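Local coordinates for choline dehydrogenase and related flavoproteins (Aspergillus oryzae, PDB 3Q9T), which is a formate oxidase of the glucose-methanol-choline oxidoreductase family, carrying 8-formyl-FAD at its catalytic site and oxidising formate, at residues A[161-166]-A[352-357]; A[312-317]-A[479-484]; A[360-365]-A[389-394]. All blocks are in the same frame, centred on the assembly; numbering follows the deposited sequence.

Interaction 1 of 3, residues A[161-166]-A[352-357]; sequences ELIDEM and LLELVG
Glu354 reaches from strand 353-358 into the loop 161-166 and receives the backbone N-H of Ile163 on one carboxylate oxygen. The bond from Ile163 N to Glu354 OE2 is short, 2.8 Å, and nearly straight at 169°; the donor comes to the syn side of OE2, 20° out of the carboxylate plane. A water supplies a second hydrogen to the same oxygen, lying 2.9 Å from Glu354 OE2, and also donates to the backbone O of Glu161 at 2.8 Å. Leu162 and Ile163 add apolar contacts beside this polar junction. The single methyl CD2 of Leu162 lies against the glutamate, 3.5 Å from Glu354 CD and also close to its CB and CG, while Ile163 crosses the glutamate at about a right angle with CG1 3.4 Å from OE2. Beyond it, Ile163 CD1 meets Leu352 CD2 at 4.3 Å. With CG beside the backbone N (chi1 -60°) and the chain extended beyond it, Glu354 spans the gap between strand and loop.

In the second shell, Arg170 on helix 167-179 forms a salt bridge with Glu354 OE1 through NH1, which also hydrogen-bonds to Ile163 O. Arg170 would probably help to keep the buried carboxylate ionised. Ile163 O also takes the N-H of Met166, N to O 3.0 Å, in the turn that leads to the helix. The arrangement is a buried glutamate bracing a strand-to-helix loop against the large mixed sheet, which in GMC oxidoreductases belongs to the substrate-binding domain.

Interaction 2 of 3, residues A[312-317]-A[479-484]; sequences FVLRVK and DLVESE
Arg315 holds CG anti to its own nitrogen (chi1 176°) and stays extended as far as NE, while Ser483 opposite sets OG between its backbone N and carbonyl carbon (chi1 65°); the hydroxyl thus lies alongside the aliphatic part of the arginine, OG 3.4 Å from Arg315 CB. Glu482, with CG beside its backbone N and an extended chain, crosses obliquely to the guanidinium edge. The guanidinium and carboxylate planes are only 3° apart, yet the hydrogen bond within this salt bridge is weak, Arg315 NE to Glu482 OE1 3.4 Å. The far end of the arginine turns instead to Thr413, whose OG1 bonds to NH1.

The backbones are antiparallel strands interrupted by a classic beta bulge, Glu482 and Ser483 together facing Arg315. Both their N-H groups converge on one acceptor, from the same face of its carbonyl plane: Arg315 O is 2.9 Å from Glu482 N and 3.2 Å from Ser483 N. In return Arg315 N donates to Ser483 O at 2.6 Å. Past the bulge the register has moved by one residue; Val316 pairs with Val481, and Lys317 N bonds to Leu480 O at 2.8 Å.

The face bearing Leu314, Val316 and Val481 is largely apolar, though Glu484 shares it. Leu314 CD1 meets Val481 CG2 at 3.9 Å, and both side chains also touch Phe472 of helix 454-473, which packs there. Leu314 and Glu484 lie side by side, the leucine CD2 touching the glutamate CG, while OE1 of Glu484 is held by Tyr468 OH and the N-H of Met489. Towards the strand end, Val316 CG2 rests on Leu480 CB at 4.0 Å.

Interaction 3 of 3, residues A[360-365]-A[389-394]; sequences RIDKYL and QPHFEL
Ile361 donates its backbone N-H to the imidazole of His391, N to ND1 3.0 Å at an angle of 161°, and approaches in the plane of the ring. NE2 of the imidazole is hydrogen-bonded to Asp382, which fixes the ring's rotation. With ND1 accepting, the ring is probably the neutral tautomer that carries its proton on NE2, toward Asp382. Arg360 makes a side-on double grip on Asp362: NE lies 2.8 Å from OD2 and NH2 3.0 Å from OD1, both oxygens using their syn lone pairs. A bend at chi3 (59°) turns the guanidinium so that one of its faces looks at His391 NE2, the planes 50° apart and no bond formed. Arg360 NH1 makes a weak hydrogen bond to Gln389 O, 2.7 Å but poorly aligned, and Asp382 gives Arg360 NH2 a second salt bridge.

Ile361 is the N-cap residue of the short helix 362-365, and its O takes the N-H of Leu365 at 2.9 Å from Leu365 N. The histidine therefore ties the start of this helix to the segment leading into strand 392-397.

Apolar packing flanks the imidazole. Arg360 CG lies over one face, offset toward the rim, and Leu365 covers the opposite one in a CH-pi contact, CD2 4.0 Å from the His391 ring centroid. Deeper, Ile361 CD1 presses against the edge of the Phe392 ring, 3.6 Å from CE2; Phe392 in turn packs on Val421 and Leu423 of strand 415-423.

Overall arrangement
All three contacts reach one large mixed sheet, and their centres lie 17 to 23 Å apart. Strands 353-358 and 392-397 are neighbours in it, so interactions 1 and 3 touch directly, Gly357 O lying 2.7 Å from Leu394 N. Strand 415-423 links 392-397 to 308-316, which carries interaction 2, about 7 Å, nearest atoms, from each of the others. Along the chain, interaction 1 closes before interaction 3 opens, interactions 1 and 2 alternate, and interaction 3 falls between the two segments of interaction 2. Together they fasten a loop, an edge strand and a helix start to what is probably the substrate-binding domain's sheet, as in GMC relatives. Interactions 2 and 3 lie away from the FAD-binding residues.

Interaction 1 of 3, residues A[161-166]-A[352-357]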
loop_
_atom_site.group_PDB
_atom_site.type_symbol
_atom_site.label_atom_id
_atom_site.label_comp_id
_atom_site.label_asym_id
_atom_site.label_seq_id
_atom_site.Cartn_x
_atom_site.Cartn_y
_atom_site.Cartn_z
ATOM N N GLU A 161 -0.391 10.801 -35.288
ATOM C CA GLU A 161 -0.993 10.377 -36.550
ATOM C C GLU A 161 -2.444 10.064 -36.231
ATOM O O GLU A 161 -2.755 8.993 -35.704
ATOM C CB GLU A 161 -0.222 9.173 -37.128
ATOM C CG GLU A 161 1.272 9.531 -37.353
ATOM C CD GLU A 161 2.181 8.362 -37.759
ATOM O OE1 GLU A 161 3.077 8.582 -38.612
ATOM O OE2 GLU A 161 2.032 7.242 -37.213
ATOM N N LEU A 162 -3.323 11.027 -36.520
ATOM C CA LEU A 162 -4.683 11.021 -36.001
ATOM C C LEU A 162 -5.501 9.799 -36.406
ATOM O O LEU A 162 -5.476 9.386 -37.565
ATOM C CB LEU A 162 -5.408 12.310 -36.398
ATOM C CG LEU A 162 -4.803 13.540 -35.725
ATOM C CD1 LEU A 162 -5.405 14.836 -36.266
ATOM C CD2 LEU A 162 -4.949 13.444 -34.197
ATOM N N ILE A 163 -6.214 9.219 -35.441
ATOM C CA ILE A 163 -7.165 8.140 -35.720
ATOM C C ILE A 163 -8.450 8.710 -36.334
ATOM O O ILE A 163 -9.102 9.548 -35.706
ATOM C CB ILE A 163 -7.575 7.418 -34.417
ATOM C CG1 ILE A 163 -6.345 6.848 -33.710
ATOM C CG2 ILE A 163 -8.591 6.310 -34.713
ATOM C CD1 ILE A 163 -6.653 6.198 -32.357
ATOM N N ASP A 164 -8.834 8.254 -37.532
ATOM C CA ASP A 164 -10.026 8.812 -38.204
ATOM C C ASP A 164 -11.323 8.746 -37.377
ATOM O O ASP A 164 -12.041 9.738 -37.252
ATOM C CB ASP A 164 -10.243 8.174 -39.582
ATOM C CG ASP A 164 -9.238 8.668 -40.617
ATOM O OD1 ASP A 164 -9.006 7.964 -41.625
ATOM O OD2 ASP A 164 -8.671 9.768 -40.419
ATOM N N GLU A 165 -11.607 7.572 -36.825
ATOM C CA GLU A 165 -12.792 7.351 -36.008
ATOM C C GLU A 165 -12.865 8.273 -34.790
ATOM O O GLU A 165 -13.947 8.529 -34.266
ATOM C CB GLU A 165 -12.822 5.898 -35.561
ATOM C CG GLU A 165 -13.961 5.548 -34.629
ATOM C CD GLU A 165 -14.026 4.056 -34.335
ATOM O OE1 GLU A 165 -13.074 3.335 -34.714
ATOM O OE2 GLU A 165 -15.029 3.609 -33.732
ATOM N N MET A 166 -11.723 8.788 -34.347
ATOM C CA MET A 166 -11.700 9.685 -33.189
ATOM C C MET A 166 -11.889 11.168 -33.519
ATOM O O MET A 166 -11.886 12.007 -32.611
ATOM C CB MET A 166 -10.408 9.511 -32.379
ATOM C CG MET A 166 -10.332 8.216 -31.584
ATOM S SD MET A 166 -11.699 7.949 -30.429
ATOM C CE MET A 166 -12.722 6.804 -31.374
ATOM N N LEU A 352 -2.727 6.651 -28.766
ATOM C CA LEU A 352 -4.027 6.855 -28.099
ATOM C C LEU A 352 -4.178 8.159 -27.328
ATOM O O LEU A 352 -5.161 8.352 -26.630
ATOM C CB LEU A 352 -4.371 5.678 -27.175
ATOM C CG LEU A 352 -4.123 4.292 -27.768
ATOM C CD1 LEU A 352 -4.338 3.185 -26.726
ATOM C CD2 LEU A 352 -4.996 4.074 -28.996
ATOM N N LEU A 353 -3.218 9.060 -27.466
ATOM C CA LEU A 353 -3.315 10.357 -26.831
ATOM C C LEU A 353 -3.071 11.369 -27.940
ATOM O O LEU A 353 -1.994 11.367 -28.522
ATOM C CB LEU A 353 -2.222 10.488 -25.771
ATOM C CG LEU A 353 -2.418 11.409 -24.562
ATOM C CD1 LEU A 353 -1.076 11.779 -23.925
ATOM C CD2 LEU A 353 -3.254 12.652 -24.870
ATOM N N GLU A 354 -4.049 12.230 -28.234
ATOM C CA GLU A 354 -3.933 13.141 -29.392
ATOM C C GLU A 354 -4.116 14.603 -29.031
ATOM O O GLU A 354 -3.556 15.485 -29.688
ATOM C CB GLU A 354 -4.924 12.763 -30.494
ATOM C CG GLU A 354 -4.714 11.347 -31.036
ATOM C CD GLU A 354 -5.807 10.911 -31.987
ATOM O OE1 GLU A 354 -6.917 11.482 -31.875
ATOM O OE2 GLU A 354 -5.559 10.014 -32.839
ATOM N N LEU A 355 -4.938 14.843 -28.012
ATOM C CA LEU A 355 -5.137 16.169 -27.466
ATOM C C LEU A 355 -4.670 16.190 -26.019
ATOM O O LEU A 355 -4.998 15.293 -25.220
ATOM C CB LEU A 355 -6.612 16.578 -27.548
ATOM C CG LEU A 355 -7.101 16.867 -28.964
ATOM C CD1 LEU A 355 -8.610 16.775 -29.053
ATOM C CD2 LEU A 355 -6.584 18.227 -29.463
ATOM N N VAL A 356 -3.930 17.236 -25.688
ATOM C CA VAL A 356 -3.353 17.398 -24.369
ATOM C C VAL A 356 -3.546 18.837 -23.913
ATOM O O VAL A 356 -3.303 19.782 -24.691
ATOM C CB VAL A 356 -1.826 17.061 -24.386
ATOM C CG1 VAL A 356 -1.170 17.463 -23.077
ATOM C CG2 VAL A 356 -1.599 15.583 -24.704
ATOM N N GLY A 357 -3.951 19.012 -22.654
ATOM C CA GLY A 357 -4.227 20.339 -22.123
ATOM C C GLY A 357 -3.282 20.838 -21.037
ATOM O O GLY A 357 -2.914 20.109 -20.115
HETATM O O HOH W 1 -3.014 8.729 -32.948
#

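Interaction 2 of 3, residues A[312-317]-A[479-484]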
loop_
_atom_site.group_PDB
_atom_site.type_symbol
_atom_site.label_atom_id
_atom_site.label_comp_id
_atom_site.label_asym_id
_atom_site.label_seq_id
_atom_site.Cartn_x
_atom_site.Cartn_y
_atom_site.Cartn_z
ATOM N N PHE A 312 -8.811 9.359 -14.062
ATOM C CA PHE A 312 -10.180 8.919 -13.876
ATOM C C PHE A 312 -10.804 8.541 -15.214
ATOM O O PHE A 312 -10.473 9.121 -16.253
ATOM C CB PHE A 312 -11.002 9.987 -13.136
ATOM C CG PHE A 312 -11.279 11.223 -13.937
ATOM C CD1 PHE A 312 -12.321 11.256 -14.850
ATOM C CD2 PHE A 312 -10.515 12.373 -13.755
ATOM C CE1 PHE A 312 -12.591 12.414 -15.577
ATOM C CE2 PHE A 312 -10.783 13.528 -14.479
ATOM C CZ PHE A 312 -11.829 13.547 -15.392
ATOM N N VAL A 313 -11.687 7.551 -15.185
ATOM C CA VAL A 313 -12.316 7.045 -16.407
ATOM C C VAL A 313 -13.797 7.436 -16.528
ATOM O O VAL A 313 -14.566 7.324 -15.572
ATOM C CB VAL A 313 -12.224 5.518 -16.482
ATOM C CG1 VAL A 313 -13.126 4.974 -17.608
ATOM C CG2 VAL A 313 -10.764 5.075 -16.665
ATOM N N LEU A 314 -14.188 7.906 -17.710
ATOM C CA LEU A 314 -15.592 8.067 -18.035
ATOM C C LEU A 314 -16.010 7.067 -19.106
ATOM O O LEU A 314 -15.310 6.870 -20.092
ATOM C CB LEU A 314 -15.876 9.478 -18.552
ATOM C CG LEU A 314 -15.496 10.627 -17.632
ATOM C CD1 LEU A 314 -15.906 11.959 -18.279
ATOM C CD2 LEU A 314 -16.170 10.418 -16.282
ATOM N N ARG A 315 -17.171 6.454 -18.923
ATOM C CA ARG A 315 -17.783 5.717 -20.006
ATOM C C ARG A 315 -18.402 6.748 -20.938
ATOM O O ARG A 315 -19.036 7.707 -20.509
ATOM C CB ARG A 315 -18.825 4.726 -19.504
ATOM C CG ARG A 315 -19.547 3.999 -20.624
ATOM C CD ARG A 315 -20.438 2.908 -20.073
ATOM N NE ARG A 315 -21.080 2.143 -21.134
ATOM C CZ ARG A 315 -21.063 0.817 -21.207
ATOM N NH1 ARG A 315 -20.420 0.116 -20.285
ATOM N NH2 ARG A 315 -21.678 0.188 -22.206
ATOM N N VAL A 316 -18.196 6.551 -22.226
ATOM C CA VAL A 316 -18.495 7.582 -23.185
ATOM C C VAL A 316 -19.336 6.891 -24.247
ATOM O O VAL A 316 -19.363 5.669 -24.281
ATOM C CB VAL A 316 -17.168 8.159 -23.706
ATOM C CG1 VAL A 316 -16.820 7.595 -25.059
ATOM C CG2 VAL A 316 -17.203 9.664 -23.683
ATOM N N LYS A 317 -20.065 7.645 -25.066
ATOM C CA LYS A 317 -20.946 7.030 -26.060
ATOM C C LYS A 317 -20.206 6.144 -27.061
ATOM O O LYS A 317 -19.059 6.426 -27.433
ATOM C CB LYS A 317 -21.732 8.091 -26.813
ATOM C CG LYS A 317 -22.792 8.756 -25.975
ATOM C CD LYS A 317 -23.760 9.549 -26.859
ATOM C CE LYS A 317 -24.786 10.286 -26.010
ATOM N NZ LYS A 317 -25.066 9.547 -24.737
ATOM N N ASP A 479 -22.545 15.979 -24.153
ATOM C CA ASP A 479 -23.475 14.993 -24.680
ATOM C C ASP A 479 -22.854 13.614 -24.885
ATOM O O ASP A 479 -23.563 12.669 -25.231
ATOM C CB ASP A 479 -24.077 15.494 -25.993
ATOM C CG ASP A 479 -25.031 16.667 -25.783
ATOM O OD1 ASP A 479 -25.875 16.585 -24.852
ATOM O OD2 ASP A 479 -24.924 17.665 -26.538
ATOM N N LEU A 480 -21.545 13.483 -24.677
ATOM C CA LEU A 480 -20.883 12.199 -24.942
ATOM C C LEU A 480 -20.781 11.316 -23.703
ATOM O O LEU A 480 -20.659 10.099 -23.798
ATOM C CB LEU A 480 -19.494 12.427 -25.530
ATOM C CG LEU A 480 -19.500 13.265 -26.809
ATOM C CD1 LEU A 480 -18.081 13.475 -27.338
ATOM C CD2 LEU A 480 -20.378 12.596 -27.857
ATOM N N VAL A 481 -20.814 11.945 -22.539
ATOM C CA VAL A 481 -20.586 11.249 -21.292
ATOM C C VAL A 481 -21.786 10.405 -20.857
ATOM O O VAL A 481 -22.906 10.905 -20.756
ATOM C CB VAL A 481 -20.242 12.235 -20.174
ATOM C CG1 VAL A 481 -20.116 11.491 -18.848
ATOM C CG2 VAL A 481 -18.958 12.993 -20.510
ATOM N N GLU A 482 -21.530 9.125 -20.594
ATOM C CA GLU A 482 -22.562 8.190 -20.151
ATOM C C GLU A 482 -22.447 7.877 -18.673
ATOM O O GLU A 482 -23.455 7.811 -17.994
ATOM C CB GLU A 482 -22.523 6.873 -20.948
ATOM C CG GLU A 482 -22.896 7.024 -22.419
ATOM C CD GLU A 482 -23.227 5.690 -23.095
ATOM O OE1 GLU A 482 -22.874 4.618 -22.539
ATOM O OE2 GLU A 482 -23.853 5.719 -24.181
ATOM N N SER A 483 -21.236 7.630 -18.172
ATOM C CA SER A 483 -21.088 7.379 -16.737
ATOM C C SER A 483 -19.639 7.442 -16.244
ATOM O O SER A 483 -18.708 7.494 -17.049
ATOM C CB SER A 483 -21.744 6.045 -16.347
ATOM O OG SER A 483 -21.078 4.954 -16.952
ATOM N N GLU A 484 -19.472 7.480 -14.919
ATOM C CA GLU A 484 -18.161 7.497 -14.275
ATOM C C GLU A 484 -17.794 6.062 -13.935
ATOM O O GLU A 484 -18.633 5.300 -13.478
ATOM C CB GLU A 484 -18.194 8.302 -12.968
ATOM C CG GLU A 484 -18.580 9.777 -13.099
ATOM C CD GLU A 484 -18.426 10.540 -11.778
ATOM O OE1 GLU A 484 -17.301 10.563 -11.219
ATOM O OE2 GLU A 484 -19.435 11.098 -11.289
#

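Interaction 3 of 3, residues A[360-365]-A[389-394]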
loop_
_atom_site.group_PDB
_atom_site.type_symbol
_atom_site.label_atom_id
_atom_site.label_comp_id
_atom_site.label_asym_id
_atom_site.label_seq_id
_atom_site.Cartn_x
_atom_site.Cartn_y
_atom_site.Cartn_z
ATOM N N ARG A 360 -4.077 26.608 -16.384
ATOM C CA ARG A 360 -3.961 27.062 -15.009
ATOM C C ARG A 360 -5.371 26.974 -14.434
ATOM O O ARG A 360 -6.354 26.914 -15.179
ATOM C CB ARG A 360 -3.417 28.494 -14.924
ATOM C CG ARG A 360 -1.939 28.611 -15.329
ATOM C CD ARG A 360 -1.394 30.022 -15.106
ATOM N NE ARG A 360 -1.497 30.431 -13.709
ATOM C CZ ARG A 360 -0.495 30.380 -12.843
ATOM N NH1 ARG A 360 0.700 29.948 -13.237
ATOM N NH2 ARG A 360 -0.677 30.761 -11.588
ATOM N N ILE A 361 -5.477 26.941 -13.113
ATOM C CA ILE A 361 -6.776 26.798 -12.477
ATOM C C ILE A 361 -6.870 27.774 -11.324
ATOM O O ILE A 361 -7.423 27.471 -10.265
ATOM C CB ILE A 361 -7.002 25.356 -11.995
ATOM C CG1 ILE A 361 -5.959 24.972 -10.948
ATOM C CG2 ILE A 361 -6.951 24.373 -13.177
ATOM C CD1 ILE A 361 -6.449 23.866 -10.032
ATOM N N ASP A 362 -6.308 28.958 -11.538
ATOM C CA ASP A 362 -6.341 30.004 -10.521
ATOM C C ASP A 362 -7.738 30.208 -9.921
ATOM O O ASP A 362 -7.898 30.345 -8.705
ATOM C CB ASP A 362 -5.780 31.314 -11.083
ATOM C CG ASP A 362 -4.322 31.179 -11.494
ATOM O OD1 ASP A 362 -3.430 31.465 -10.658
ATOM O OD2 ASP A 362 -4.070 30.749 -12.642
ATOM N N LYS A 363 -8.757 30.191 -10.754
ATOM C CA LYS A 363 -10.059 30.569 -10.233
ATOM C C LYS A 363 -10.650 29.428 -9.401
ATOM O O LYS A 363 -11.484 29.660 -8.539
ATOM C CB LYS A 363 -10.993 30.993 -11.352
ATOM C CG LYS A 363 -11.622 29.816 -12.099
ATOM C CD LYS A 363 -12.335 30.284 -13.354
ATOM C CE LYS A 363 -13.243 29.207 -13.927
ATOM N NZ LYS A 363 -13.868 29.685 -15.186
ATOM N N TYR A 364 -10.198 28.200 -9.635
ATOM C CA TYR A 364 -10.618 27.105 -8.763
ATOM C C TYR A 364 -9.857 27.182 -7.453
ATOM O O TYR A 364 -10.425 26.988 -6.376
ATOM C CB TYR A 364 -10.368 25.753 -9.408
ATOM C CG TYR A 364 -11.246 25.465 -10.588
ATOM C CD1 TYR A 364 -11.011 26.069 -11.821
ATOM C CD2 TYR A 364 -12.311 24.577 -10.478
ATOM C CE1 TYR A 364 -11.818 25.797 -12.907
ATOM C CE2 TYR A 364 -13.119 24.297 -11.560
ATOM C CZ TYR A 364 -12.866 24.899 -12.769
ATOM O OH TYR A 364 -13.687 24.620 -13.829
ATOM N N LEU A 365 -8.562 27.451 -7.553
ATOM C CA LEU A 365 -7.712 27.523 -6.377
ATOM C C LEU A 365 -8.246 28.617 -5.448
ATOM O O LEU A 365 -8.356 28.413 -4.236
ATOM C CB LEU A 365 -6.258 27.802 -6.779
ATOM C CG LEU A 365 -5.166 26.713 -6.859
ATOM C CD1 LEU A 365 -5.630 25.292 -6.669
ATOM C CD2 LEU A 365 -4.375 26.844 -8.151
ATOM N N GLN A 389 3.609 29.408 -15.330
ATOM C CA GLN A 389 3.595 28.017 -15.794
ATOM C C GLN A 389 2.207 27.385 -15.664
ATOM O O GLN A 389 1.377 27.855 -14.875
ATOM C CB GLN A 389 4.578 27.169 -14.974
ATOM C CG GLN A 389 6.024 27.614 -15.013
ATOM C CD GLN A 389 6.457 28.301 -13.723
ATOM O OE1 GLN A 389 7.545 28.037 -13.202
ATOM N NE2 GLN A 389 5.608 29.193 -13.206
ATOM N N PRO A 390 1.955 26.290 -16.399
ATOM C CA PRO A 390 0.687 25.579 -16.217
ATOM C C PRO A 390 0.593 25.054 -14.791
ATOM O O PRO A 390 1.602 25.002 -14.086
ATOM C CB PRO A 390 0.817 24.378 -17.159
ATOM C CG PRO A 390 1.875 24.758 -18.142
ATOM C CD PRO A 390 2.814 25.656 -17.410
ATOM N N HIS A 391 -0.608 24.676 -14.373
ATOM C CA HIS A 391 -0.776 23.883 -13.160
ATOM C C HIS A 391 -0.878 22.392 -13.479
ATOM O O HIS A 391 -0.442 21.547 -12.689
ATOM C CB HIS A 391 -2.012 24.340 -12.393
ATOM C CG HIS A 391 -1.856 25.678 -11.756
ATOM N ND1 HIS A 391 -2.848 26.634 -11.778
ATOM C CD2 HIS A 391 -0.819 26.225 -11.078
ATOM C CE1 HIS A 391 -2.436 27.709 -11.127
ATOM N NE2 HIS A 391 -1.204 27.490 -10.700
ATOM N N PHE A 392 -1.449 22.065 -14.636
ATOM C CA PHE A 392 -1.660 20.665 -14.999
ATOM C C PHE A 392 -1.279 20.348 -16.423
ATOM O O PHE A 392 -1.261 21.225 -17.279
ATOM C CB PHE A 392 -3.115 20.252 -14.782
ATOM C CG PHE A 392 -3.512 20.209 -13.341
ATOM C CD1 PHE A 392 -3.480 19.008 -12.641
ATOM C CD2 PHE A 392 -3.886 21.378 -12.673
ATOM C CE1 PHE A 392 -3.830 18.972 -11.290
ATOM C CE2 PHE A 392 -4.239 21.353 -11.330
ATOM C CZ PHE A 392 -4.206 20.150 -10.631
ATOM N N GLU A 393 -0.942 19.081 -16.646
ATOM C CA GLU A 393 -1.054 18.487 -17.972
ATOM C C GLU A 393 -2.251 17.564 -17.891
ATOM O O GLU A 393 -2.303 16.669 -17.037
ATOM C CB GLU A 393 0.195 17.700 -18.385
ATOM C CG GLU A 393 -0.071 16.758 -19.563
ATOM C CD GLU A 393 1.198 16.162 -20.187
ATOM O OE1 GLU A 393 1.068 15.261 -21.050
ATOM O OE2 GLU A 393 2.321 16.594 -19.841
ATOM N N LEU A 394 -3.229 17.813 -18.752
ATOM C CA LEU A 394 -4.407 16.965 -18.850
ATOM C C LEU A 394 -4.345 16.119 -20.112
ATOM O O LEU A 394 -4.501 16.626 -21.230
ATOM C CB LEU A 394 -5.670 17.817 -18.848
ATOM C CG LEU A 394 -5.778 18.702 -17.621
ATOM C CD1 LEU A 394 -7.029 19.612 -17.694
ATOM C CD2 LEU A 394 -5.779 17.819 -16.374
#